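Local coordinates for protein diacylglycerol lipase (Aspergillus oryzae, PDB 5XK2) that probably hydrolyses the ester bonds of mono- and diacylglycerols, as a fungal lipase of the class 3 family with an alpha/beta-hydrolase fold, at residues V150-L154 with H268-F272; Y178-R182 with V208-L214; N197-F201 with V219-P223. One frame throughout, in Å; residues are numbered along the deposited sequence.

Contact 1: V150-L154 with H268-F272; sequences VGHSL and HVWYF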
loop_
_atom_site.group_PDB
_atom_site.type_symbol
_atom_site.label_atom_id
_atom_site.label_comp_id
_atom_site.label_asym_id
_atom_site.label_seq_id
_atom_site.Cartn_x
_atom_site.Cartn_y
_atom_site.Cartn_z
ATOM N N VAL A 150 5.304 20.713 -9.069
ATOM C CA VAL A 150 5.797 19.374 -9.363
ATOM C C VAL A 150 5.448 18.412 -8.240
ATOM O O VAL A 150 5.367 18.790 -7.069
ATOM C CB VAL A 150 7.338 19.409 -9.593
ATOM C CG1 VAL A 150 8.059 19.943 -8.375
ATOM C CG2 VAL A 150 7.899 18.031 -10.003
ATOM N N GLY A 151 5.212 17.162 -8.603
ATOM C CA GLY A 151 5.071 16.115 -7.613
ATOM C C GLY A 151 5.151 14.749 -8.278
ATOM O O GLY A 151 5.110 14.649 -9.512
ATOM N N HIS A 152 5.248 13.707 -7.452
ATOM C CA HIS A 152 5.201 12.326 -7.916
ATOM C C HIS A 152 4.074 11.616 -7.168
ATOM O O HIS A 152 3.798 11.966 -6.011
ATOM C CB HIS A 152 6.570 11.634 -7.682
ATOM C CG HIS A 152 6.542 10.145 -7.855
ATOM N ND1 HIS A 152 6.515 9.274 -6.785
ATOM C CD2 HIS A 152 6.513 9.372 -8.969
ATOM C CE1 HIS A 152 6.471 8.031 -7.234
ATOM N NE2 HIS A 152 6.456 8.062 -8.554
ATOM N N SER A 153 3.439 10.632 -7.811
ATOM C CA SER A 153 2.433 9.801 -7.145
ATOM C C SER A 153 1.271 10.682 -6.663
ATOM O O SER A 153 0.810 11.567 -7.389
ATOM C CB SER A 153 3.085 9.026 -5.974
ATOM O OG SER A 153 2.201 8.083 -5.379
ATOM N N LEU A 154 0.800 10.470 -5.436
ATOM C CA LEU A 154 -0.335 11.276 -4.958
ATOM C C LEU A 154 0.046 12.761 -4.890
ATOM O O LEU A 154 -0.799 13.630 -5.082
ATOM C CB LEU A 154 -0.816 10.775 -3.586
ATOM C CG LEU A 154 -1.814 9.606 -3.622
ATOM C CD1 LEU A 154 -1.328 8.427 -4.433
ATOM C CD2 LEU A 154 -2.185 9.167 -2.194
ATOM N N HIS A 268 5.390 2.077 -10.575
ATOM C CA HIS A 268 5.040 3.378 -10.004
ATOM C C HIS A 268 6.241 4.148 -9.482
ATOM O O HIS A 268 6.185 5.378 -9.407
ATOM C CB HIS A 268 4.029 3.197 -8.846
ATOM C CG HIS A 268 3.455 4.481 -8.328
ATOM N ND1 HIS A 268 2.753 5.361 -9.126
ATOM C CD2 HIS A 268 3.420 4.998 -7.075
ATOM C CE1 HIS A 268 2.334 6.380 -8.389
ATOM N NE2 HIS A 268 2.723 6.181 -7.139
ATOM N N VAL A 269 7.295 3.446 -9.060
ATOM C CA VAL A 269 8.378 4.139 -8.384
ATOM C C VAL A 269 9.538 4.482 -9.301
ATOM O O VAL A 269 10.467 5.152 -8.859
ATOM C CB VAL A 269 8.886 3.335 -7.161
ATOM C CG1 VAL A 269 7.703 2.979 -6.272
ATOM C CG2 VAL A 269 9.607 2.063 -7.603
ATOM N N TRP A 270 9.470 4.065 -10.572
ATOM C CA TRP A 270 10.554 4.361 -11.505
ATOM C C TRP A 270 10.057 5.310 -12.595
ATOM O O TRP A 270 9.525 4.863 -13.609
ATOM C CB TRP A 270 11.067 3.049 -12.144
ATOM C CG TRP A 270 11.660 2.109 -11.142
ATOM C CD1 TRP A 270 11.057 1.029 -10.569
ATOM C CD2 TRP A 270 12.981 2.183 -10.568
ATOM N NE1 TRP A 270 11.921 0.422 -9.669
ATOM C CE2 TRP A 270 13.099 1.116 -9.654
ATOM C CE3 TRP A 270 14.057 3.057 -10.731
ATOM C CZ2 TRP A 270 14.265 0.896 -8.908
ATOM C CZ3 TRP A 270 15.227 2.820 -9.993
ATOM C CH2 TRP A 270 15.310 1.755 -9.098
ATOM N N TYR A 271 10.293 6.608 -12.390
ATOM C CA TYR A 271 9.959 7.634 -13.380
ATOM C C TYR A 271 11.248 8.394 -13.597
ATOM O O TYR A 271 11.542 9.358 -12.904
ATOM C CB TYR A 271 8.825 8.535 -12.841
ATOM C CG TYR A 271 7.453 7.947 -13.066
ATOM C CD1 TYR A 271 7.003 6.845 -12.325
ATOM C CD2 TYR A 271 6.618 8.464 -14.046
ATOM C CE1 TYR A 271 5.735 6.286 -12.562
ATOM C CE2 TYR A 271 5.350 7.922 -14.282
ATOM C CZ TYR A 271 4.924 6.830 -13.547
ATOM O OH TYR A 271 3.679 6.303 -13.799
ATOM N N PHE A 272 11.976 7.950 -14.609
ATOM C CA PHE A 272 13.357 8.337 -14.931
ATOM C C PHE A 272 14.377 8.021 -13.857
ATOM O O PHE A 272 15.408 7.438 -14.166
ATOM C CB PHE A 272 13.441 9.835 -15.216
ATOM C CG PHE A 272 12.518 10.280 -16.297
ATOM C CD1 PHE A 272 12.818 10.003 -17.629
ATOM C CD2 PHE A 272 11.335 10.941 -15.994
ATOM C CE1 PHE A 272 11.946 10.393 -18.662
ATOM C CE2 PHE A 272 10.461 11.333 -17.018
ATOM C CZ PHE A 272 10.769 11.057 -18.347
#
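Ser153 and His268 meet through a short hydrogen bond, OG of Ser153 to NE2 of His268, 2.6 Å. The hydroxyl lies at the edge of the imidazole, in its plane. His268 CG lies anti to the backbone N (chi1 -171°), which swings the ring toward Ser153. Ser153 sits on the tight turn between strand 146-152 and the helix that follows, with strained positive phi. On the other side of its ring, His268 ND1 is bonded to Asp206.

A second hydrogen bond runs from NE2 of His152 to the backbone O of His268, 2.8 Å, at 150° at the hydrogen, with the acceptor in the ring plane. The other ring nitrogen, ND1, is held by Tyr29, so both nitrogens fix the ring's rotation.

The aromatic contacts are looser. The His152 ring points its edge toward the face of Tyr271, off centre, with the planes at 65°. CE1 of His152 also lies over one face of His268, near its rim. The hydroxyl of Tyr271 also bonds to Asp206.

Gly151, Ser153 and Gly155 fit the GxSxG nucleophile elbow. With His268 and Asp206, Ser153 has the geometry of a lipase charge relay, consistent with a serine hydrolase mechanism.

Contact 2: Y178-R182 with V208-L214; sequences YAAPR and VPKLPLL
Arg182 reaches across to the 208-214 loop with both its backbone and its side chain. Its amide N bonds to O of Leu211, 2.9 Å. Its NH1 bonds to O of Pro212, 2.8 Å, at 154° at the hydrogen. That oxygen lies at the edge of the guanidinium, in its plane, while NH1 is tilted 23° from the plane of the carbonyl. O of Lys210 is also near NH1. The chain is fully extended from CG to NE, which carries the charged end past Pro212 to these carbonyls.

The two faces of the guanidinium are covered by different groups. O of Pro209 lies over the centre of one face. CD2 of Leu214 lies over the opposite face, toward the rim, 3.6 Å from NH2 of Arg182.

These loops lie at the C-terminal ends of strands 173-178 and 198-203 in the central sheet of an alpha/beta hydrolase. There the loops carry the likely catalytic residues. Val208 N bonds to Asp206, the probable acid of the triad, and the Val208 side chain touches His268.

The rest is mainly proline packing. Pro181 and Val208 lie side by side, with CG of Pro181 3.7 Å from CG1 of Val208. Helix 154-168 and Trp97 also touch Pro181. Pro209 packs on the backbone of Ala179 and Ala180, and its CA makes a C-H...O contact of 3.4 Å with O of Ala180. The peptide bond before Pro212 is cis. CD of Pro212 lies 3.9 Å from CB of Arg182 and also packs against O of Arg182, a buried oxygen with no polar partner in the model.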
loop_
_atom_site.group_PDB
_atom_site.type_symbol
_atom_site.label_atom_id
_atom_site.label_comp_id
_atom_site.label_asym_id
_atom_site.label_seq_id
_atom_site.Cartn_x
_atom_site.Cartn_y
_atom_site.Cartn_z
ATOM N N TYR A 178 4.327 13.555 -12.157
ATOM C CA TYR A 178 4.891 12.236 -12.456
ATOM C C TYR A 178 4.042 11.181 -11.781
ATOM O O TYR A 178 3.917 11.201 -10.571
ATOM C CB TYR A 178 6.338 12.154 -11.958
ATOM C CG TYR A 178 7.275 13.133 -12.630
ATOM C CD1 TYR A 178 7.926 12.788 -13.819
ATOM C CD2 TYR A 178 7.519 14.397 -12.077
ATOM C CE1 TYR A 178 8.790 13.683 -14.461
ATOM C CE2 TYR A 178 8.388 15.290 -12.697
ATOM C CZ TYR A 178 9.012 14.932 -13.890
ATOM O OH TYR A 178 9.872 15.832 -14.494
ATOM N N ALA A 179 3.462 10.266 -12.558
ATOM C CA ALA A 179 2.719 9.128 -11.998
ATOM C C ALA A 179 1.443 9.564 -11.295
ATOM O O ALA A 179 1.044 8.973 -10.301
ATOM C CB ALA A 179 3.600 8.321 -11.007
ATOM N N ALA A 180 0.792 10.593 -11.820
ATOM C CA ALA A 180 -0.371 11.153 -11.147
ATOM C C ALA A 180 -1.621 10.308 -11.317
ATOM O O ALA A 180 -1.943 9.874 -12.432
ATOM C CB ALA A 180 -0.655 12.565 -11.681
ATOM N N PRO A 181 -2.356 10.121 -10.226
ATOM C CA PRO A 181 -3.778 9.758 -10.280
ATOM C C PRO A 181 -4.586 10.783 -11.075
ATOM O O PRO A 181 -4.148 11.919 -11.234
ATOM C CB PRO A 181 -4.220 9.808 -8.814
ATOM C CG PRO A 181 -2.955 9.693 -8.000
ATOM C CD PRO A 181 -1.857 10.304 -8.846
ATOM N N ARG A 182 -5.776 10.393 -11.526
ATOM C CA ARG A 182 -6.751 11.368 -12.041
ATOM C C ARG A 182 -7.212 12.307 -10.916
ATOM O O ARG A 182 -7.248 11.897 -9.739
ATOM C CB ARG A 182 -7.956 10.656 -12.637
ATOM C CG ARG A 182 -7.610 9.795 -13.835
ATOM C CD ARG A 182 -8.864 9.224 -14.475
ATOM N NE ARG A 182 -8.521 8.423 -15.659
ATOM C CZ ARG A 182 -8.440 7.096 -15.683
ATOM N NH1 ARG A 182 -8.691 6.377 -14.585
ATOM N NH2 ARG A 182 -8.116 6.478 -16.827
ATOM N N VAL A 208 -1.387 3.283 -10.480
ATOM C CA VAL A 208 -1.896 4.478 -9.812
ATOM C C VAL A 208 -2.577 5.475 -10.769
ATOM O O VAL A 208 -3.637 5.990 -10.424
ATOM C CB VAL A 208 -0.773 5.140 -8.977
ATOM C CG1 VAL A 208 -1.259 6.447 -8.333
ATOM C CG2 VAL A 208 -0.325 4.149 -7.864
ATOM N N PRO A 209 -2.025 5.716 -11.978
ATOM C CA PRO A 209 -2.718 6.614 -12.919
ATOM C C PRO A 209 -4.055 6.076 -13.434
ATOM O O PRO A 209 -4.677 6.742 -14.260
ATOM C CB PRO A 209 -1.701 6.795 -14.062
ATOM C CG PRO A 209 -0.377 6.609 -13.377
ATOM C CD PRO A 209 -0.653 5.445 -12.443
ATOM N N LYS A 210 -4.415 4.839 -13.094
ATOM C CA LYS A 210 -5.723 4.331 -13.484
ATOM C C LYS A 210 -6.812 4.612 -12.455
ATOM O O LYS A 210 -7.953 4.175 -12.631
ATOM C CB LYS A 210 -5.650 2.825 -13.732
ATOM C CG LYS A 210 -4.729 2.481 -14.853
ATOM C CD LYS A 210 -4.611 0.975 -14.998
ATOM C CE LYS A 210 -3.361 0.639 -15.708
ATOM N NZ LYS A 210 -3.274 -0.823 -15.904
ATOM N N LEU A 211 -6.451 5.313 -11.384
ATOM C CA LEU A 211 -7.386 5.637 -10.303
ATOM C C LEU A 211 -7.469 7.138 -10.088
ATOM O O LEU A 211 -6.496 7.852 -10.312
ATOM C CB LEU A 211 -6.962 4.969 -8.997
ATOM C CG LEU A 211 -6.979 3.442 -9.006
ATOM C CD1 LEU A 211 -6.444 2.950 -7.680
ATOM C CD2 LEU A 211 -8.390 2.929 -9.268
ATOM N N PRO A 212 -8.646 7.647 -9.695
ATOM C CA PRO A 212 -9.941 6.966 -9.642
ATOM C C PRO A 212 -10.399 6.543 -11.030
ATOM O O PRO A 212 -9.827 6.974 -12.057
ATOM C CB PRO A 212 -10.890 8.040 -9.068
ATOM C CG PRO A 212 -10.012 9.056 -8.457
ATOM C CD PRO A 212 -8.727 9.041 -9.225
ATOM N N LEU A 213 -11.414 5.689 -11.058
ATOM C CA LEU A 213 -11.896 5.093 -12.297
ATOM C C LEU A 213 -12.606 6.068 -13.220
ATOM O O LEU A 213 -13.211 7.063 -12.784
ATOM C CB LEU A 213 -12.861 3.950 -11.991
ATOM C CG LEU A 213 -12.359 2.798 -11.125
ATOM C CD1 LEU A 213 -13.467 1.768 -10.981
ATOM C CD2 LEU A 213 -11.148 2.175 -11.769
ATOM N N LEU A 214 -12.561 5.750 -14.508
ATOM C CA LEU A 214 -13.391 6.424 -15.489
ATOM C C LEU A 214 -14.863 6.363 -15.089
ATOM O O LEU A 214 -15.602 7.329 -15.280
ATOM C CB LEU A 214 -13.209 5.789 -16.872
ATOM C CG LEU A 214 -11.789 5.904 -17.410
ATOM C CD1 LEU A 214 -11.583 4.982 -18.612
ATOM C CD2 LEU A 214 -11.506 7.362 -17.766
#

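Contact 3: N197-F201 with V219-P223; sequences NNYRF and VHISP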
loop_
_atom_site.group_PDB
_atom_site.type_symbol
_atom_site.label_atom_id
_atom_site.label_comp_id
_atom_site.label_asym_id
_atom_site.label_seq_id
_atom_site.Cartn_x
_atom_site.Cartn_y
_atom_site.Cartn_z
ATOM N N ASN A 197 1.110 23.994 -20.781
ATOM C CA ASN A 197 2.251 23.815 -19.861
ATOM C C ASN A 197 2.002 22.690 -18.871
ATOM O O ASN A 197 2.327 22.821 -17.689
ATOM C CB ASN A 197 2.552 25.111 -19.092
ATOM C CG ASN A 197 2.875 26.292 -20.003
ATOM O OD1 ASN A 197 2.274 27.368 -19.874
ATOM N ND2 ASN A 197 3.806 26.099 -20.917
ATOM N N ASN A 198 1.430 21.594 -19.366
ATOM C CA ASN A 198 1.172 20.388 -18.580
ATOM C C ASN A 198 2.048 19.233 -19.004
ATOM O O ASN A 198 1.997 18.808 -20.165
ATOM C CB ASN A 198 -0.278 19.956 -18.722
ATOM C CG ASN A 198 -1.247 21.038 -18.277
ATOM O OD1 ASN A 198 -1.145 21.535 -17.169
ATOM N ND2 ASN A 198 -2.183 21.402 -19.151
ATOM N N TYR A 199 2.837 18.702 -18.075
ATOM C CA TYR A 199 3.592 17.486 -18.373
ATOM C C TYR A 199 3.248 16.409 -17.358
ATOM O O TYR A 199 3.868 16.304 -16.284
ATOM C CB TYR A 199 5.095 17.806 -18.369
ATOM C CG TYR A 199 5.374 18.968 -19.277
ATOM C CD1 TYR A 199 5.430 18.781 -20.654
ATOM C CD2 TYR A 199 5.536 20.256 -18.773
ATOM C CE1 TYR A 199 5.631 19.869 -21.519
ATOM C CE2 TYR A 199 5.753 21.349 -19.632
ATOM C CZ TYR A 199 5.798 21.130 -21.009
ATOM O OH TYR A 199 6.009 22.171 -21.893
ATOM N N ARG A 200 2.337 15.536 -17.770
ATOM C CA ARG A 200 1.860 14.449 -16.931
ATOM C C ARG A 200 2.437 13.145 -17.456
ATOM O O ARG A 200 2.334 12.852 -18.656
ATOM C CB ARG A 200 0.324 14.385 -16.914
ATOM C CG ARG A 200 -0.197 13.175 -16.091
ATOM C CD ARG A 200 -1.721 13.122 -16.068
ATOM N NE ARG A 200 -2.306 12.847 -17.392
ATOM C CZ ARG A 200 -2.390 11.642 -17.962
ATOM N NH1 ARG A 200 -1.921 10.560 -17.331
ATOM N NH2 ARG A 200 -2.974 11.514 -19.162
ATOM N N PHE A 201 3.051 12.376 -16.560
ATOM C CA PHE A 201 3.750 11.148 -16.951
ATOM C C PHE A 201 3.095 9.895 -16.434
ATOM O O PHE A 201 2.532 9.868 -15.345
ATOM C CB PHE A 201 5.198 11.189 -16.445
ATOM C CG PHE A 201 5.982 12.326 -17.019
ATOM C CD1 PHE A 201 5.923 13.575 -16.431
ATOM C CD2 PHE A 201 6.753 12.150 -18.151
ATOM C CE1 PHE A 201 6.643 14.648 -16.957
ATOM C CE2 PHE A 201 7.458 13.207 -18.699
ATOM C CZ PHE A 201 7.400 14.467 -18.099
ATOM N N VAL A 219 -11.501 11.863 -15.599
ATOM C CA VAL A 219 -10.700 11.664 -16.796
ATOM C C VAL A 219 -9.316 12.238 -16.515
ATOM O O VAL A 219 -9.072 12.721 -15.420
ATOM C CB VAL A 219 -11.348 12.315 -18.034
ATOM C CG1 VAL A 219 -12.710 11.696 -18.286
ATOM C CG2 VAL A 219 -11.478 13.777 -17.833
ATOM N N HIS A 220 -8.396 12.158 -17.475
ATOM C CA HIS A 220 -7.045 12.694 -17.250
ATOM C C HIS A 220 -6.826 13.997 -17.991
ATOM O O HIS A 220 -7.402 14.237 -19.061
ATOM C CB HIS A 220 -5.958 11.704 -17.727
ATOM C CG HIS A 220 -5.394 10.819 -16.665
ATOM N ND1 HIS A 220 -4.751 11.315 -15.547
ATOM C CD2 HIS A 220 -5.296 9.468 -16.586
ATOM C CE1 HIS A 220 -4.319 10.312 -14.809
ATOM N NE2 HIS A 220 -4.625 9.174 -15.421
ATOM N N ILE A 221 -5.969 14.839 -17.421
ATOM C CA ILE A 221 -5.358 15.934 -18.141
ATOM C C ILE A 221 -4.565 15.372 -19.314
ATOM O O ILE A 221 -3.926 14.323 -19.197
ATOM C CB ILE A 221 -4.431 16.732 -17.202
ATOM C CG1 ILE A 221 -5.266 17.356 -16.086
ATOM C CG2 ILE A 221 -3.619 17.778 -17.961
ATOM C CD1 ILE A 221 -4.440 17.640 -14.807
ATOM N N SER A 222 -4.624 16.062 -20.448
ATOM C CA SER A 222 -3.913 15.660 -21.650
ATOM C C SER A 222 -2.796 16.676 -21.949
ATOM O O SER A 222 -2.917 17.849 -21.602
ATOM C CB SER A 222 -4.922 15.564 -22.812
ATOM O OG SER A 222 -4.265 15.463 -24.061
ATOM N N PRO A 223 -1.693 16.241 -22.580
ATOM C CA PRO A 223 -1.436 14.864 -23.029
ATOM C C PRO A 223 -0.822 13.976 -21.959
ATOM O O PRO A 223 -0.470 14.425 -20.870
ATOM C CB PRO A 223 -0.428 15.061 -24.173
ATOM C CG PRO A 223 0.363 16.271 -23.734
ATOM C CD PRO A 223 -0.649 17.172 -23.039
HETATM O O HOH W 1 -1.834 20.213 -21.898
HETATM O O HOH W 2 0.448 16.590 -19.639
#
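Arg200 on strand 198-203 and Pro223, which follows a cis peptide bond, mark the nearest backbone approach, 6.9 Å between their CA atoms, and a water fills the gap. This water receives a bond from N of Arg200 and donates one to O of Pro223, 2.7 Å away. It also donates weakly to O of Asn198. A second water joins ND2 of Asn198 to O of Ser222, 2.6 Å from that oxygen. The contact joins strand 198-203 to the loop entering its parallel neighbour in the central sheet, strand 224-227.

The Arg200 side chain bends at chi3 (66°), which turns its head onto the 219-223 loop. NE and NH2 both bond to O of Ile221, at 2.8 Å and 3.0 Å. The oxygen lies in the guanidinium plane, held side-on by the two nitrogens.

The same flat group stacks on the imidazole of His220. Their centres are 3.6 Å apart and the planes 7° apart. NH1 lies over the middle of the ring. NE2 of His220 bonds to O of Pro209, helping fix the ring.

CG2 of Ile221 packs on the Asn198 amide, 4.0 Å from its CG. Arg167 and Ile192 hold the polar end of that amide.

The buried arginine thus meets one carbonyl at its edge and an imidazole over its face. Its positive charge probably favours a neutral His220, with NE2 as the protonated nitrogen facing Pro209.

How the contacts relate
From the N terminus, the chain first reaches 150-154, at the end of strand 146-152. Segment 268-272 comes back to it near the end of the chain, so contact 1 closes the longest loop and encloses the other two contacts. Contact 2 closes a loop from 178-182 to 208-214, through helix 186-195 and strand 198-203. Contact 3 closes a shorter one, from 197-201 to 219-223. These two loops overlap, so contacts 2 and 3 cross. Tyr271 packs on Ala179 and Phe201, linking contact 1 to both others. Contacts 1 and 2 lie at the C-terminal ends of strands 146-152 and 173-178, while contact 3 joins the first part of strand 198-203 to the loop before strand 224-227.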